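Local structure of ferritin (Pseudo-nitzschia multiseries, 4IWK) at residues A19-Y23 / I91-E95; Q12-E16 / A97-L102; N33-M38 / L152-D156. The protein binds ferrous iron and oxidises it to the ferric state, and probably stores it in soluble, non-toxic form, deposited as ferric hydroxides. All blocks are in the same frame, centred on the assembly; numbering follows the deposited sequence.

From the N terminus, helix 3-32 carries the first halves of contact 2 (12-16) and then contact 1 (19-23), and the turn behind it, with the start of helix 36-62, opens contact 3 (33-38). Helix 84-111 answers in reverse order: 91-95 closes contact 1, then 97-102 closes contact 2, which gives two loops, the smaller within the larger, as expected of an antiparallel helix pair. Their centres lie about 10 Å apart, they touch through Ala19 and Asn98, and they share a water beside the iron ions. Contact 3 closes last, at 152-156, and crosses both others. It ties that turn and helix start to the short C-terminal helix 151-158, with its centre about 19 Å from that of contact 1.

Contact 1. Residues A19-Y23 / I91-E95. With FE (Fe (III) ion), chain I.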
ATOM      1  N   ALA A  19      39.874  21.176 -26.222  1.00 16.44           N
ATOM      2  CA  ALA A  19      40.040  20.017 -25.343  1.00 15.71           C
ATOM      3  C   ALA A  19      38.974  18.959 -25.564  1.00 18.25           C
ATOM      4  O   ALA A  19      39.301  17.818 -25.591  1.00 17.76           O
ATOM      5  CB  ALA A  19      39.976  20.449 -23.889  1.00 16.85           C
ATOM      6  N   SER A  20      37.756  19.366 -25.857  1.00 17.33           N
ATOM      7  CA  SER A  20      36.727  18.367 -26.188  1.00 16.92           C
ATOM      8  C   SER A  20      37.159  17.499 -27.376  1.00 17.94           C
ATOM      9  O   SER A  20      36.966  16.268 -27.379  1.00 16.80           O
ATOM     10  CB  SER A  20      35.435  19.117 -26.496  1.00 18.18           C
ATOM     11  OG  SER A  20      34.430  18.150 -26.782  1.00 18.64           O
ATOM     12  N   GLN A  21      37.732  18.170 -28.392  1.00 16.04           N
ATOM     13  CA  GLN A  21      38.141  17.436 -29.621  1.00 16.41           C
ATOM     14  C   GLN A  21      39.347  16.575 -29.350  1.00 16.44           C
ATOM     15  O   GLN A  21      39.503  15.468 -29.926  1.00 17.04           O
ATOM     16  CB  GLN A  21      38.470  18.449 -30.787  1.00 16.72           C
ATOM     17  CG  GLN A  21      37.206  19.060 -31.372  1.00 19.77           C
ATOM     18  CD  GLN A  21      36.434  17.939 -32.155  1.00 23.65           C
ATOM     19  OE1 GLN A  21      35.547  17.336 -31.542  1.00 29.83           O
ATOM     20  NE2 GLN A  21      36.800  17.663 -33.414  1.00 22.99           N
ATOM     21  N   VAL A  22      40.290  17.058 -28.507  1.00 15.92           N
ATOM     22  CA  VAL A  22      41.425  16.217 -28.154  1.00 17.28           C
ATOM     23  C   VAL A  22      40.969  14.925 -27.386  1.00 17.58           C
ATOM     24  O   VAL A  22      41.458  13.785 -27.658  1.00 18.43           O
ATOM     25  CB  VAL A  22      42.439  17.033 -27.331  1.00 16.41           C
ATOM     26  CG1 VAL A  22      43.565  16.073 -26.812  1.00 17.82           C
ATOM     27  CG2 VAL A  22      43.086  18.155 -28.241  1.00 17.24           C
ATOM     28  N   TYR A  23      40.058  15.099 -26.443  1.00 15.95           N
ATOM     29  CA  TYR A  23      39.498  13.896 -25.766  1.00 16.44           C
ATOM     30  C   TYR A  23      38.818  12.997 -26.745  1.00 17.45           C
ATOM     31  O   TYR A  23      38.975  11.769 -26.611  1.00 16.50           O
ATOM     32  CB  TYR A  23      38.489  14.399 -24.680  1.00 16.88           C
ATOM     33  CG  TYR A  23      39.204  14.686 -23.371  1.00 17.04           C
ATOM     34  CD1 TYR A  23      39.162  15.942 -22.774  1.00 18.18           C
ATOM     35  CD2 TYR A  23      39.695  13.620 -22.613  1.00 18.19           C
ATOM     36  CE1 TYR A  23      39.779  16.203 -21.509  1.00 19.65           C
ATOM     37  CE2 TYR A  23      40.267  13.825 -21.345  1.00 18.40           C
ATOM     38  CZ  TYR A  23      40.278  15.103 -20.809  1.00 19.25           C
ATOM     39  OH  TYR A  23      40.803  15.369 -19.554  1.00 21.22           O
ATOM     40  N   ILE A  91      46.832  13.911 -22.350  1.00 16.53           N
ATOM     41  CA  ILE A  91      45.602  14.413 -21.694  1.00 18.12           C
ATOM     42  C   ILE A  91      46.049  15.197 -20.435  1.00 18.37           C
ATOM     43  O   ILE A  91      45.468  16.241 -20.120  1.00 18.68           O
ATOM     44  CB  ILE A  91      44.709  13.266 -21.313  1.00 18.72           C
ATOM     45  CG1 ILE A  91      44.215  12.592 -22.624  1.00 21.93           C
ATOM     46  CG2 ILE A  91      43.561  13.682 -20.419  1.00 17.62           C
ATOM     47  CD1 ILE A  91      43.507  13.576 -23.509  1.00 20.90           C
ATOM     48  N   LEU A  92      47.062  14.735 -19.726  1.00 20.18           N
ATOM     49  CA  LEU A  92      47.555  15.554 -18.561  1.00 20.38           C
ATOM     50  C   LEU A  92      47.995  16.925 -19.022  1.00 20.57           C
ATOM     51  O   LEU A  92      47.584  17.962 -18.451  1.00 19.97           O
ATOM     52  CB  LEU A  92      48.732  14.807 -17.908  1.00 20.54           C
ATOM     53  CG  LEU A  92      49.295  15.688 -16.724  1.00 25.96           C
ATOM     54  CD1 LEU A  92      48.299  15.871 -15.605  1.00 25.42           C
ATOM     55  CD2 LEU A  92      50.561  14.974 -16.245  1.00 27.11           C
ATOM     56  N   GLU A  93      48.780  16.986 -20.078  1.00 19.71           N
ATOM     57  CA  GLU A  93      49.224  18.259 -20.641  1.00 19.99           C
ATOM     58  C   GLU A  93      48.071  19.149 -21.068  1.00 20.03           C
ATOM     59  O   GLU A  93      48.155  20.353 -20.872  1.00 20.95           O
ATOM     60  CB  GLU A  93      50.170  17.992 -21.790  1.00 20.86           C
ATOM     61  CG  GLU A  93      51.504  17.491 -21.275  1.00 22.78           C
ATOM     62  CD  GLU A  93      52.364  16.942 -22.397  1.00 31.31           C
ATOM     63  OE1 GLU A  93      52.094  17.257 -23.531  1.00 41.02           O
ATOM     64  OE2 GLU A  93      53.315  16.194 -22.148  1.00 31.27           O
ATOM     65  N   LEU A  94      47.035  18.525 -21.714  1.00 17.45           N
ATOM     66  CA  LEU A  94      45.833  19.256 -22.138  1.00 16.59           C
ATOM     67  C   LEU A  94      45.186  19.922 -20.884  1.00 18.79           C
ATOM     68  O   LEU A  94      44.797  21.122 -20.937  1.00 19.60           O
ATOM     69  CB  LEU A  94      44.848  18.265 -22.746  1.00 18.13           C
ATOM     70  CG  LEU A  94      43.492  18.859 -23.196  1.00 20.82           C
ATOM     71  CD1 LEU A  94      43.697  19.786 -24.399  1.00 20.83           C
ATOM     72  CD2 LEU A  94      42.548  17.677 -23.494  1.00 20.01           C
ATOM     73  N   GLU A  95      44.987  19.139 -19.842  1.00 20.26           N
ATOM     74  CA  GLU A  95      44.362  19.667 -18.594  1.00 19.85           C
ATOM     75  C   GLU A  95      45.220  20.797 -17.984  1.00 20.93           C
ATOM     76  O   GLU A  95      44.615  21.812 -17.514  1.00 20.33           O
ATOM     77  CB  GLU A  95      44.020  18.598 -17.600  1.00 19.66           C
ATOM     78  CG  GLU A  95      42.787  17.742 -18.063  1.00 20.06           C
ATOM     79  CD  GLU A  95      41.484  18.454 -18.192  1.00 21.63           C
ATOM     80  OE1 GLU A  95      41.399  19.638 -17.832  1.00 23.48           O
ATOM     81  OE2 GLU A  95      40.549  17.722 -18.569  1.00 20.84           O
TER
HETATM   82 FE    FE I 203      38.903  19.004 -18.283  0.85 23.97          FE
HETATM   83  O   HOH W   1      38.590  20.875 -18.006  1.00 28.00           O
HETATM   84  O   HOH W   2      37.405  17.969 -18.139  1.00 34.45           O
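Glu95 OE2 is gripped from two directions: it binds the iron at 2.1 Å and accepts a hydrogen bond from Tyr23 OH at 2.6 Å. The hydroxyl meets the anti lone pair, on the side away from OE1, and the carboxylate oxygen lies at the ring edge, in its plane. Glu95 reaches back to the metal because its chain bends at chi2 (-64°). Glu95 OE1 makes a longer bond to the same iron, at 2.6 Å, and takes hydrogen bonds from an iron-bound water, Asn98 and Gln128. Glu49 and Glu131 complete the protein ligands of this iron.

Away from the iron, the antiparallel helices 3-32 and 84-111 close through apolar groups. Ile91 CD1 lies over one face of the Tyr23 ring, 4.2 Å from its centroid, in a CH-pi contact, while Ile91 CG2 presses on Tyr23 CE2 at 3.4 Å. Leu94 CD2 fits among Ala19 CB, Val22 CG1 and Tyr23 CE1, the last at 3.7 Å. These contacts, with Met42 and Ile135, probably keep the ring's hydroxyl facing the ferroxidase site of the four-helix bundle. With metal and phenol sharing OE2 and further bonds on OE1, the carboxylate is probably restrained from swinging off the iron.

Contact 2. Residues Q12-E16 / A97-L102; sequences QVTQE and ANTRSL. With FE (Fe (III) ion), chain G.
Gln12 and Gln15, one helical turn apart, both set CG opposite the backbone N (chi1 -173° and 176°) and then fold at chi2, which carries their amides across to Ser101 and Asn98. Ser101 OG gives Gln12 OE1 a short hydrogen bond of 2.5 Å, arriving from above the carbonyl plane rather than on a lone pair. Gln15 NE2 donates to Asn98 OD1 at 2.8 Å in a nearly straight bond (167°), with the acceptor in the plane of the glutamine amide and the two amides steeply turned against each other. The axes of 12-16 and 97-102 run antiparallel and come within 10.1 Å, as parts of helices 3-32 and 84-111 of the ferritin four-helix bundle, and this polar seam borders the iron site in its interior. Glu16 OE1 binds one iron at 2.0 Å, with Glu49 and His52 as its other protein ligands. The second oxygen, Glu16 OE2, accepts from Gln12 NE2 at 2.9 Å and from an iron-bound water, so Gln12 acts in the second shell, joining Ser101 to the metal ligand. Leu102 CG and CD2 crowd the same amide, with Leu102 CG 3.5 Å from Gln12 NE2, and the leucine leans in turn on Leu121 and Phe124 of helix 115-145. Asn98 ND2 adds a weak bond, 3.3 Å, to the oxygen of a second water on this iron.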
ATOM      1  N   GLN A  12      38.861  31.259 -24.023  1.00 21.52           N
ATOM      2  CA  GLN A  12      38.607  30.174 -23.059  1.00 20.93           C
ATOM      3  C   GLN A  12      37.581  29.216 -23.726  1.00 20.85           C
ATOM      4  O   GLN A  12      37.687  27.958 -23.560  1.00 18.56           O
ATOM      5  CB  GLN A  12      38.041  30.649 -21.686  1.00 21.80           C
ATOM      6  CG  GLN A  12      37.969  29.508 -20.676  1.00 22.07           C
ATOM      7  CD  GLN A  12      39.368  28.950 -20.359  1.00 25.55           C
ATOM      8  OE1 GLN A  12      40.347  29.710 -20.396  1.00 26.36           O
ATOM      9  NE2 GLN A  12      39.484  27.675 -20.086  1.00 27.14           N
ATOM     10  N   VAL A  13      36.589  29.767 -24.409  1.00 20.63           N
ATOM     11  CA  VAL A  13      35.613  28.914 -25.093  1.00 17.23           C
ATOM     12  C   VAL A  13      36.348  28.073 -26.106  1.00 18.12           C
ATOM     13  O   VAL A  13      36.130  26.851 -26.192  1.00 18.80           O
ATOM     14  CB  VAL A  13      34.534  29.737 -25.845  1.00 19.93           C
ATOM     15  CG1 VAL A  13      33.641  28.829 -26.690  1.00 20.35           C
ATOM     16  CG2 VAL A  13      33.682  30.550 -24.844  1.00 23.54           C
ATOM     17  N   THR A  14      37.218  28.716 -26.893  1.00 16.11           N
ATOM     18  CA  THR A  14      38.015  27.925 -27.839  1.00 17.82           C
ATOM     19  C   THR A  14      38.841  26.809 -27.178  1.00 18.23           C
ATOM     20  O   THR A  14      38.882  25.678 -27.691  1.00 18.73           O
ATOM     21  CB  THR A  14      38.983  28.830 -28.613  1.00 19.64           C
ATOM     22  OG1 THR A  14      38.203  29.853 -29.184  1.00 20.77           O
ATOM     23  CG2 THR A  14      39.696  28.009 -29.772  1.00 22.34           C
ATOM     24  N   GLN A  15      39.440  27.095 -25.997  1.00 17.63           N
ATOM     25  CA  GLN A  15      40.298  26.109 -25.364  1.00 16.63           C
ATOM     26  C   GLN A  15      39.417  24.912 -24.870  1.00 16.27           C
ATOM     27  O   GLN A  15      39.868  23.737 -24.960  1.00 18.04           O
ATOM     28  CB  GLN A  15      40.999  26.806 -24.193  1.00 18.02           C
ATOM     29  CG  GLN A  15      41.877  25.817 -23.355  1.00 20.18           C
ATOM     30  CD  GLN A  15      42.989  25.159 -24.194  1.00 23.91           C
ATOM     31  OE1 GLN A  15      43.483  25.762 -25.165  1.00 25.59           O
ATOM     32  NE2 GLN A  15      43.330  23.903 -23.890  1.00 24.18           N
ATOM     33  N   GLU A  16      38.193  25.214 -24.364  1.00 17.05           N
ATOM     34  CA  GLU A  16      37.357  24.084 -23.834  1.00 15.79           C
ATOM     35  C   GLU A  16      36.937  23.238 -25.040  1.00 16.90           C
ATOM     36  O   GLU A  16      36.989  21.978 -24.934  1.00 17.41           O
ATOM     37  CB  GLU A  16      36.071  24.605 -23.171  1.00 17.58           C
ATOM     38  CG  GLU A  16      36.408  25.432 -21.872  1.00 19.40           C
ATOM     39  CD  GLU A  16      37.139  24.742 -20.764  1.00 22.88           C
ATOM     40  OE1 GLU A  16      37.098  23.512 -20.747  1.00 25.61           O
ATOM     41  OE2 GLU A  16      37.691  25.459 -19.892  1.00 27.18           O
ATOM     42  N   ALA A  97      47.081  22.808 -19.682  1.00 21.76           N
ATOM     43  CA  ALA A  97      46.710  23.927 -20.524  1.00 21.79           C
ATOM     44  C   ALA A  97      45.395  24.592 -20.230  1.00 25.33           C
ATOM     45  O   ALA A  97      45.269  25.836 -20.363  1.00 23.75           O
ATOM     46  CB  ALA A  97      46.775  23.550 -22.030  1.00 20.58           C
ATOM     47  N   ASN A  98      44.385  23.781 -19.980  1.00 21.54           N
ATOM     48  CA  ASN A  98      43.087  24.298 -19.643  1.00 20.61           C
ATOM     49  C   ASN A  98      43.242  25.157 -18.351  1.00 22.31           C
ATOM     50  O   ASN A  98      42.610  26.206 -18.244  1.00 22.58           O
ATOM     51  CB  ASN A  98      42.143  23.151 -19.351  1.00 22.12           C
ATOM     52  CG  ASN A  98      41.621  22.454 -20.597  1.00 25.67           C
ATOM     53  OD1 ASN A  98      41.849  22.907 -21.735  1.00 22.52           O
ATOM     54  ND2 ASN A  98      40.771  21.421 -20.372  1.00 22.97           N
ATOM     55  N   THR A  99      44.001  24.676 -17.396  1.00 22.02           N
ATOM     56  CA  THR A  99      44.166  25.385 -16.081  1.00 21.50           C
ATOM     57  C   THR A  99      44.909  26.654 -16.380  1.00 23.75           C
ATOM     58  O   THR A  99      44.506  27.677 -15.820  1.00 24.25           O
ATOM     59  CB  THR A  99      44.964  24.532 -15.123  1.00 22.74           C
ATOM     60  OG1 THR A  99      44.227  23.345 -14.845  1.00 23.51           O
ATOM     61  CG2 THR A  99      45.242  25.285 -13.760  1.00 24.66           C
ATOM     62  N   ARG A 100      45.977  26.634 -17.197  1.00 25.47           N
ATOM     63  CA  ARG A 100      46.698  27.886 -17.488  1.00 28.59           C
ATOM     64  C   ARG A 100      45.823  28.916 -18.152  1.00 27.37           C
ATOM     65  O   ARG A 100      45.893  30.078 -17.814  1.00 29.19           O
ATOM     66  CB  ARG A 100      47.948  27.665 -18.336  1.00 30.61           C
ATOM     67  CG  ARG A 100      49.133  27.118 -17.538  1.00 36.71           C
ATOM     68  CD  ARG A 100      50.442  27.029 -18.409  1.00 39.48           C
ATOM     69  NE  ARG A 100      50.110  26.873 -19.843  1.00 45.38           N
ATOM     70  CZ  ARG A 100      50.037  25.725 -20.545  1.00 43.71           C
ATOM     71  NH1 ARG A 100      50.345  24.543 -20.012  1.00 33.37           N
ATOM     72  NH2 ARG A 100      49.623  25.781 -21.823  1.00 46.99           N
ATOM     73  N   SER A 101      44.947  28.494 -19.052  1.00 25.73           N
ATOM     74  CA  SER A 101      44.093  29.384 -19.772  1.00 25.24           C
ATOM     75  C   SER A 101      43.130  30.075 -18.744  1.00 22.87           C
ATOM     76  O   SER A 101      42.814  31.310 -18.816  1.00 24.64           O
ATOM     77  CB  SER A 101      43.333  28.513 -20.783  1.00 28.34           C
ATOM     78  OG  SER A 101      42.555  29.363 -21.532  1.00 36.43           O
ATOM     79  N   LEU A 102      42.651  29.277 -17.802  1.00 21.97           N
ATOM     80  CA  LEU A 102      41.728  29.767 -16.788  1.00 19.50           C
ATOM     81  C   LEU A 102      42.437  30.745 -15.868  1.00 24.31           C
ATOM     82  O   LEU A 102      41.807  31.724 -15.412  1.00 22.66           O
ATOM     83  CB  LEU A 102      41.128  28.607 -15.913  1.00 20.86           C
ATOM     84  CG  LEU A 102      40.025  27.858 -16.664  1.00 23.67           C
ATOM     85  CD1 LEU A 102      39.705  26.515 -15.954  1.00 26.33           C
ATOM     86  CD2 LEU A 102      38.740  28.716 -16.809  1.00 23.98           C
TER
HETATM   87 FE    FE G 201      37.573  22.219 -19.286  0.90 24.50          FE
HETATM   88  O   HOH W   3      38.290  23.761 -18.113  1.00 28.28           O
HETATM   89  O   HOH W   1      38.590  20.875 -18.006  1.00 28.00           O

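Contact 3. Residues N33-M38 / L152-D156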
ATOM      1  N   ASN A  33      42.482   0.659 -30.663  1.00 21.54           N
ATOM      2  CA  ASN A  33      43.435  -0.235 -30.138  1.00 22.72           C
ATOM      3  C   ASN A  33      42.840  -1.127 -29.030  1.00 21.11           C
ATOM      4  O   ASN A  33      43.591  -1.738 -28.277  1.00 26.33           O
ATOM      5  CB  ASN A  33      44.641   0.553 -29.658  1.00 20.49           C
ATOM      6  CG  ASN A  33      45.417   1.116 -30.815  1.00 24.04           C
ATOM      7  OD1 ASN A  33      46.215   0.356 -31.377  1.00 32.58           O
ATOM      8  ND2 ASN A  33      45.182   2.375 -31.258  1.00 23.01           N
ATOM      9  N   ASP A  34      41.534  -1.236 -29.020  1.00 21.11           N
ATOM     10  CA  ASP A  34      40.746  -2.141 -28.158  1.00 24.21           C
ATOM     11  C   ASP A  34      40.859  -1.885 -26.665  1.00 25.62           C
ATOM     12  O   ASP A  34      40.875  -2.834 -25.869  1.00 29.38           O
ATOM     13  CB  ASP A  34      41.062  -3.603 -28.548  1.00 21.91           C
ATOM     14  CG  ASP A  34      40.693  -3.817 -30.055  1.00 24.17           C
ATOM     15  OD1 ASP A  34      39.579  -3.525 -30.485  1.00 30.58           O
ATOM     16  OD2 ASP A  34      41.561  -4.227 -30.807  1.00 31.84           O
ATOM     17  N   TRP A  35      40.965  -0.599 -26.310  1.00 20.62           N
ATOM     18  CA  TRP A  35      40.935  -0.166 -24.909  1.00 20.80           C
ATOM     19  C   TRP A  35      39.587   0.487 -24.716  1.00 23.75           C
ATOM     20  O   TRP A  35      39.540   1.726 -24.578  1.00 22.45           O
ATOM     21  CB  TRP A  35      42.038   0.872 -24.666  1.00 20.48           C
ATOM     22  CG  TRP A  35      43.423   0.343 -24.858  1.00 19.45           C
ATOM     23  CD1 TRP A  35      44.183   0.337 -26.033  1.00 21.99           C
ATOM     24  CD2 TRP A  35      44.213  -0.411 -23.881  1.00 21.04           C
ATOM     25  NE1 TRP A  35      45.418  -0.308 -25.793  1.00 23.24           N
ATOM     26  CE2 TRP A  35      45.426  -0.744 -24.493  1.00 23.39           C
ATOM     27  CE3 TRP A  35      44.022  -0.734 -22.513  1.00 21.95           C
ATOM     28  CZ2 TRP A  35      46.477  -1.446 -23.807  1.00 20.43           C
ATOM     29  CZ3 TRP A  35      45.063  -1.445 -21.860  1.00 24.28           C
ATOM     30  CH2 TRP A  35      46.235  -1.749 -22.511  1.00 22.03           C
ATOM     31  N   GLU A  36      38.506  -0.292 -24.673  1.00 24.20           N
ATOM     32  CA  GLU A  36      37.181   0.287 -24.665  1.00 25.93           C
ATOM     33  C   GLU A  36      36.879   1.037 -23.367  1.00 27.14           C
ATOM     34  O   GLU A  36      36.111   2.019 -23.440  1.00 24.75           O
ATOM     35  CB  GLU A  36      36.047  -0.725 -25.076  1.00 27.21           C
ATOM     36  CG  GLU A  36      36.177  -1.020 -26.598  1.00 27.63           C
ATOM     37  CD  GLU A  36      37.045  -2.217 -26.783  1.00 39.44           C
ATOM     38  OE1 GLU A  36      37.609  -2.682 -25.765  1.00 35.10           O
ATOM     39  OE2 GLU A  36      37.072  -2.747 -27.900  1.00 39.43           O
ATOM     40  N   GLY A  37      37.491   0.633 -22.230  1.00 23.95           N
ATOM     41  CA  GLY A  37      37.250   1.312 -20.955  1.00 25.15           C
ATOM     42  C   GLY A  37      37.861   2.742 -20.972  1.00 22.97           C
ATOM     43  O   GLY A  37      37.166   3.734 -20.678  1.00 23.62           O
ATOM     44  N   MET A  38      39.091   2.849 -21.432  1.00 20.96           N
ATOM     45  CA  MET A  38      39.785   4.164 -21.512  1.00 19.45           C
ATOM     46  C   MET A  38      39.068   4.960 -22.583  1.00 19.75           C
ATOM     47  O   MET A  38      38.938   6.173 -22.388  1.00 19.30           O
ATOM     48  CB  MET A  38      41.304   3.997 -21.854  1.00 21.68           C
ATOM     49  CG  MET A  38      42.019   3.271 -20.694  1.00 22.34           C
ATOM     50  SD  MET A  38      43.725   2.990 -21.144  1.00 22.90           S
ATOM     51  CE  MET A  38      44.317   1.982 -19.647  1.00 22.37           C
ATOM     52  N   LEU A 152      48.359  -4.019 -18.016  1.00 19.75           N
ATOM     53  CA  LEU A 152      47.513  -2.807 -18.175  1.00 20.32           C
ATOM     54  C   LEU A 152      46.119  -3.136 -18.794  1.00 19.60           C
ATOM     55  O   LEU A 152      45.101  -2.509 -18.445  1.00 22.48           O
ATOM     56  CB  LEU A 152      48.296  -1.834 -19.056  1.00 20.13           C
ATOM     57  CG  LEU A 152      47.562  -0.518 -19.289  1.00 21.48           C
ATOM     58  CD1 LEU A 152      47.488   0.259 -17.951  1.00 22.67           C
ATOM     59  CD2 LEU A 152      48.413   0.264 -20.287  1.00 22.05           C
ATOM     60  N   ARG A 153      46.053  -4.202 -19.631  1.00 21.68           N
ATOM     61  CA  ARG A 153      44.849  -4.576 -20.323  1.00 23.51           C
ATOM     62  C   ARG A 153      43.954  -5.072 -19.255  1.00 31.16           C
ATOM     63  O   ARG A 153      42.749  -4.769 -19.201  1.00 33.72           O
ATOM     64  CB  ARG A 153      45.268  -5.729 -21.351  1.00 27.93           C
ATOM     65  CG  ARG A 153      44.391  -5.990 -22.446  1.00 33.84           C
ATOM     66  CD  ARG A 153      44.206  -4.846 -23.351  1.00 25.82           C
ATOM     67  NE  ARG A 153      45.198  -4.800 -24.396  1.00 26.11           N
ATOM     68  CZ  ARG A 153      44.930  -4.155 -25.544  1.00 28.37           C
ATOM     69  NH1 ARG A 153      43.772  -3.537 -25.624  1.00 31.48           N
ATOM     70  NH2 ARG A 153      45.811  -4.081 -26.524  1.00 34.43           N
ATOM     71  N   SER A 154      44.514  -5.775 -18.275  1.00 39.72           N
ATOM     72  CA  SER A 154      43.628  -6.323 -17.265  1.00 48.03           C
ATOM     73  C   SER A 154      43.000  -5.233 -16.453  1.00 44.63           C
ATOM     74  O   SER A 154      41.950  -5.420 -15.865  1.00 60.91           O
ATOM     75  CB  SER A 154      44.282  -7.454 -16.426  1.00 53.36           C
ATOM     76  OG  SER A 154      45.309  -6.951 -15.589  1.00 51.79           O
ATOM     77  N   LEU A 155      43.522  -4.030 -16.529  1.00 48.29           N
ATOM     78  CA  LEU A 155      42.914  -2.955 -15.807  1.00 38.87           C
ATOM     79  C   LEU A 155      41.978  -1.912 -16.584  1.00 44.98           C
ATOM     80  O   LEU A 155      41.162  -1.207 -15.998  1.00 44.93           O
ATOM     81  CB  LEU A 155      43.969  -2.362 -14.866  1.00 47.93           C
ATOM     82  CG  LEU A 155      44.646  -3.344 -13.836  1.00 44.53           C
ATOM     83  CD1 LEU A 155      43.860  -3.381 -12.540  1.00 41.17           C
ATOM     84  CD2 LEU A 155      44.942  -4.783 -14.359  1.00 33.41           C
ATOM     85  N   ASP A 156      42.029  -1.893 -17.920  1.00 30.79           N
ATOM     86  CA  ASP A 156      40.993  -1.333 -18.755  1.00 30.36           C
ATOM     87  C   ASP A 156      39.704  -2.162 -18.535  1.00 38.21           C
ATOM     88  O   ASP A 156      38.608  -1.602 -18.333  1.00 39.15           O
ATOM     89  CB  ASP A 156      41.426  -1.499 -20.196  1.00 30.55           C
ATOM     90  CG  ASP A 156      40.466  -0.800 -21.196  1.00 29.42           C
ATOM     91  OD1 ASP A 156      40.468   0.415 -21.308  1.00 32.05           O
ATOM     92  OD2 ASP A 156      39.676  -1.465 -21.846  1.00 32.84           O
TER
HETATM   93  O   HOH W   4      45.472  -3.974 -29.625  1.00 40.60           O
HETATM   94  O   HOH W   5      41.268  -3.524 -22.977  1.00 34.38           O
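A cation-pi stack and a carboxylate bonded to backbone amides join the turn before helix 36-62 and that helix's first residues to the short C-terminal helix 151-158, the contact's centre about 21 Å from that of the chain. The guanidinium of Arg153 lies on one face of the Trp35 indole with the planes 7° apart and centres 3.9 Å apart, and Arg153 CD continues the stack over the six-membered ring. Bends at chi2 and chi3 lay the group down on the ring. Arg153 NH1 then donates in the guanidinium plane to Asn33 O, at 3.2 Å, while its NE forms a salt bridge with Asp144 of a neighbouring subunit. At the far end of the indole, Leu152 CG touches Trp35 CH2 at 3.7 Å; Asp156 CB meets the ring edge, 3.6 Å from Trp35 CE3. An alanine in place of Trp35 would strip the guanidinium of its flat support, and Arg153 would probably be held less firmly against the turn. Asp156 extends CG opposite its backbone N (chi1 -174°) to reach the start of helix 36-62: OD1 takes Met38 N at 2.8 Å, OD2 takes Gly37 N at 3.1 Å, and a water links OD2 to Asp34 O. The two carboxylate oxygens thus satisfy first-turn amides, where the helix dipole would probably stabilise their negative charge. Asp34, with positive phi, is the C-prime residue of a Schellman motif ending helix 3-32, and helix 151-158 packs here on the end of the four-helix bundle, as in ferritin subunits.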